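Local coordinates for stage II sporulation protein SA (Bacillus subtilis, PDB 3O6Q), which acts, through a membrane protein whose predicted cytoplasmic part is this chain, as the sporulation-linked killer toxin of a type II toxin-antitoxin system neutralised by SpoIISB, at residues Y72-Q75 with A76-D79. Numbering follows the deposited sequence.
Sequences YSTQ and ADKD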
ATOM      1  N   TYR A  72      12.038  12.554  19.391  1.00 56.91           N
ATOM      2  CA  TYR A  72      12.482  13.793  18.791  1.00 57.56           C
ATOM      3  C   TYR A  72      11.976  14.972  19.634  1.00 61.45           C
ATOM      4  O   TYR A  72      11.386  15.924  19.121  1.00 60.44           O
ATOM      5  CB  TYR A  72      12.020  13.865  17.330  1.00 53.93           C
ATOM      6  CG  TYR A  72      12.741  14.944  16.546  1.00 54.14           C
ATOM      7  CD1 TYR A  72      14.012  14.732  16.029  1.00 53.13           C
ATOM      8  CD2 TYR A  72      12.162  16.180  16.344  1.00 55.22           C
ATOM      9  CE1 TYR A  72      14.690  15.731  15.345  1.00 53.39           C
ATOM     10  CE2 TYR A  72      12.826  17.175  15.653  1.00 55.69           C
ATOM     11  CZ  TYR A  72      14.093  16.951  15.155  1.00 54.41           C
ATOM     12  OH  TYR A  72      14.756  17.969  14.484  1.00 54.25           O
ATOM     13  N   SER A  73      12.240  14.871  20.941  1.00 64.48           N
ATOM     14  CA  SER A  73      11.824  15.848  21.935  1.00 67.51           C
ATOM     15  C   SER A  73      12.978  16.712  22.430  1.00 70.60           C
ATOM     16  O   SER A  73      12.961  17.932  22.317  1.00 69.67           O
ATOM     17  CB  SER A  73      11.240  15.118  23.149  1.00 69.29           C
ATOM     18  OG  SER A  73      10.144  14.358  22.763  1.00 67.70           O
ATOM     19  N   THR A  74      13.958  16.056  23.041  1.00 73.34           N
ATOM     20  CA  THR A  74      15.076  16.746  23.660  1.00 76.15           C
ATOM     21  C   THR A  74      16.131  16.992  22.594  1.00 75.25           C
ATOM     22  O   THR A  74      16.164  16.307  21.564  1.00 72.72           O
ATOM     23  CB  THR A  74      15.657  15.916  24.798  1.00 78.22           C
ATOM     24  OG1 THR A  74      15.865  14.569  24.352  1.00 75.61           O
ATOM     25  CG2 THR A  74      14.692  15.891  25.959  1.00 81.63           C
ATOM     26  N   GLN A  75      16.963  17.999  22.820  1.00 77.49           N
ATOM     27  CA  GLN A  75      18.007  18.343  21.874  1.00 76.71           C
ATOM     28  C   GLN A  75      18.923  17.142  21.699  1.00 75.06           C
ATOM     29  O   GLN A  75      19.461  16.925  20.617  1.00 75.84           O
ATOM     30  CB  GLN A  75      18.792  19.576  22.356  1.00 78.92           C
ATOM     31  CG  GLN A  75      19.870  20.105  21.375  1.00 79.39           C
ATOM     32  CD  GLN A  75      19.309  20.524  19.997  1.00 79.28           C
ATOM     33  OE1 GLN A  75      18.479  21.439  19.880  1.00 80.05           O
ATOM     34  NE2 GLN A  75      19.770  19.846  18.951  1.00 75.83           N
ATOM     35  N   ALA A  76      19.083  16.362  22.759  1.00 74.81           N
ATOM     36  CA  ALA A  76      19.886  15.150  22.696  1.00 74.31           C
ATOM     37  C   ALA A  76      19.301  14.188  21.676  1.00 70.40           C
ATOM     38  O   ALA A  76      20.031  13.611  20.896  1.00 69.18           O
ATOM     39  CB  ALA A  76      19.985  14.480  24.061  1.00 76.24           C
ATOM     40  N   ASP A  77      17.981  14.031  21.685  1.00 70.04           N
ATOM     41  CA  ASP A  77      17.290  13.208  20.690  1.00 68.38           C
ATOM     42  C   ASP A  77      17.551  13.700  19.284  1.00 68.24           C
ATOM     43  O   ASP A  77      17.751  12.908  18.355  1.00 68.81           O
ATOM     44  CB  ASP A  77      15.768  13.214  20.921  1.00 66.67           C
ATOM     45  CG  ASP A  77      15.374  12.669  22.277  1.00 66.44           C
ATOM     46  OD1 ASP A  77      16.148  11.867  22.823  1.00 65.48           O
ATOM     47  OD2 ASP A  77      14.303  13.071  22.791  1.00 66.32           O
ATOM     48  N   LYS A  78      17.537  15.016  19.127  1.00 71.28           N
ATOM     49  CA  LYS A  78      17.685  15.620  17.805  1.00 71.00           C
ATOM     50  C   LYS A  78      19.123  15.423  17.308  1.00 72.64           C
ATOM     51  O   LYS A  78      19.331  14.964  16.181  1.00 68.51           O
ATOM     52  CB  LYS A  78      17.299  17.105  17.848  1.00 69.13           C
ATOM     53  CG  LYS A  78      15.881  17.339  18.355  1.00 67.21           C
ATOM     54  CD  LYS A  78      15.446  18.776  18.229  1.00 67.82           C
ATOM     55  CE  LYS A  78      13.973  18.936  18.600  1.00 66.92           C
ATOM     56  NZ  LYS A  78      13.439  20.228  18.074  1.00 66.88           N
ATOM     57  N   ASP A  79      20.098  15.720  18.172  1.00 74.95           N
ATOM     58  CA  ASP A  79      21.518  15.584  17.815  1.00 77.69           C
ATOM     59  C   ASP A  79      21.890  14.139  17.497  1.00 79.24           C
ATOM     60  O   ASP A  79      22.625  13.887  16.538  1.00 83.31           O
ATOM     61  CB  ASP A  79      22.438  16.135  18.908  1.00 80.56           C
ATOM     62  CG  ASP A  79      22.272  17.638  19.121  1.00 82.42           C
ATOM     63  OD1 ASP A  79      21.750  18.306  18.201  1.00 78.81           O
ATOM     64  OD2 ASP A  79      22.652  18.146  20.206  1.00 82.56           O
TER
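Thr74 and Asp77 form a capping box at the start of helix 75-82, where the chain leaves strand 66-71. Thr74 is the N-cap. In one half of the box, Thr74 N donates to Asp77 OD2 over 3.0 Å. The bond is fairly straight, at 164°, but the N-H meets the oxygen from above the carboxylate plane. Asp77 CG lies beside its own backbone N (chi1 -60°), which turns the carboxylate back over the helix start. Ser73 N adds a weak bond to the same OD2. In the other half, Asp77 N gives a weak capping bond to Thr74 OG1, whose position is less certain. Arg80 forms a salt bridge with Asp77 OD1, so both carboxylate oxygens have partners.

Two backbone bonds open the helix: Lys78 N to Thr74 O, and Asp79 N to Gln75 O at 2.8 Å.

The Lys78 chain packs across the Tyr72 ring at about a right angle. Lys78 CG makes a CH-pi contact over one face, 3.8 Å from the centroid of the Tyr72 ring and offset toward the rim. The rest of the chain runs on across the ring, and Lys78 CE reaches Tyr72 CE2 at 3.6 Å. Tyr72 OH hydrogen-bonds to Asp96 OD2, and Lys78 NZ forms a salt bridge with the same oxygen, tying this helix start to helix 88-96.

Gln75, at the first helical position, bends at its second torsion and brings its amide to Asp79, one turn on. Gln92 is a second acceptor for NE2. The amide and carboxylate planes are 35° apart, and Gln75 NE2 donates to Asp79 OD1 over 2.6 Å, from above the carboxylate plane.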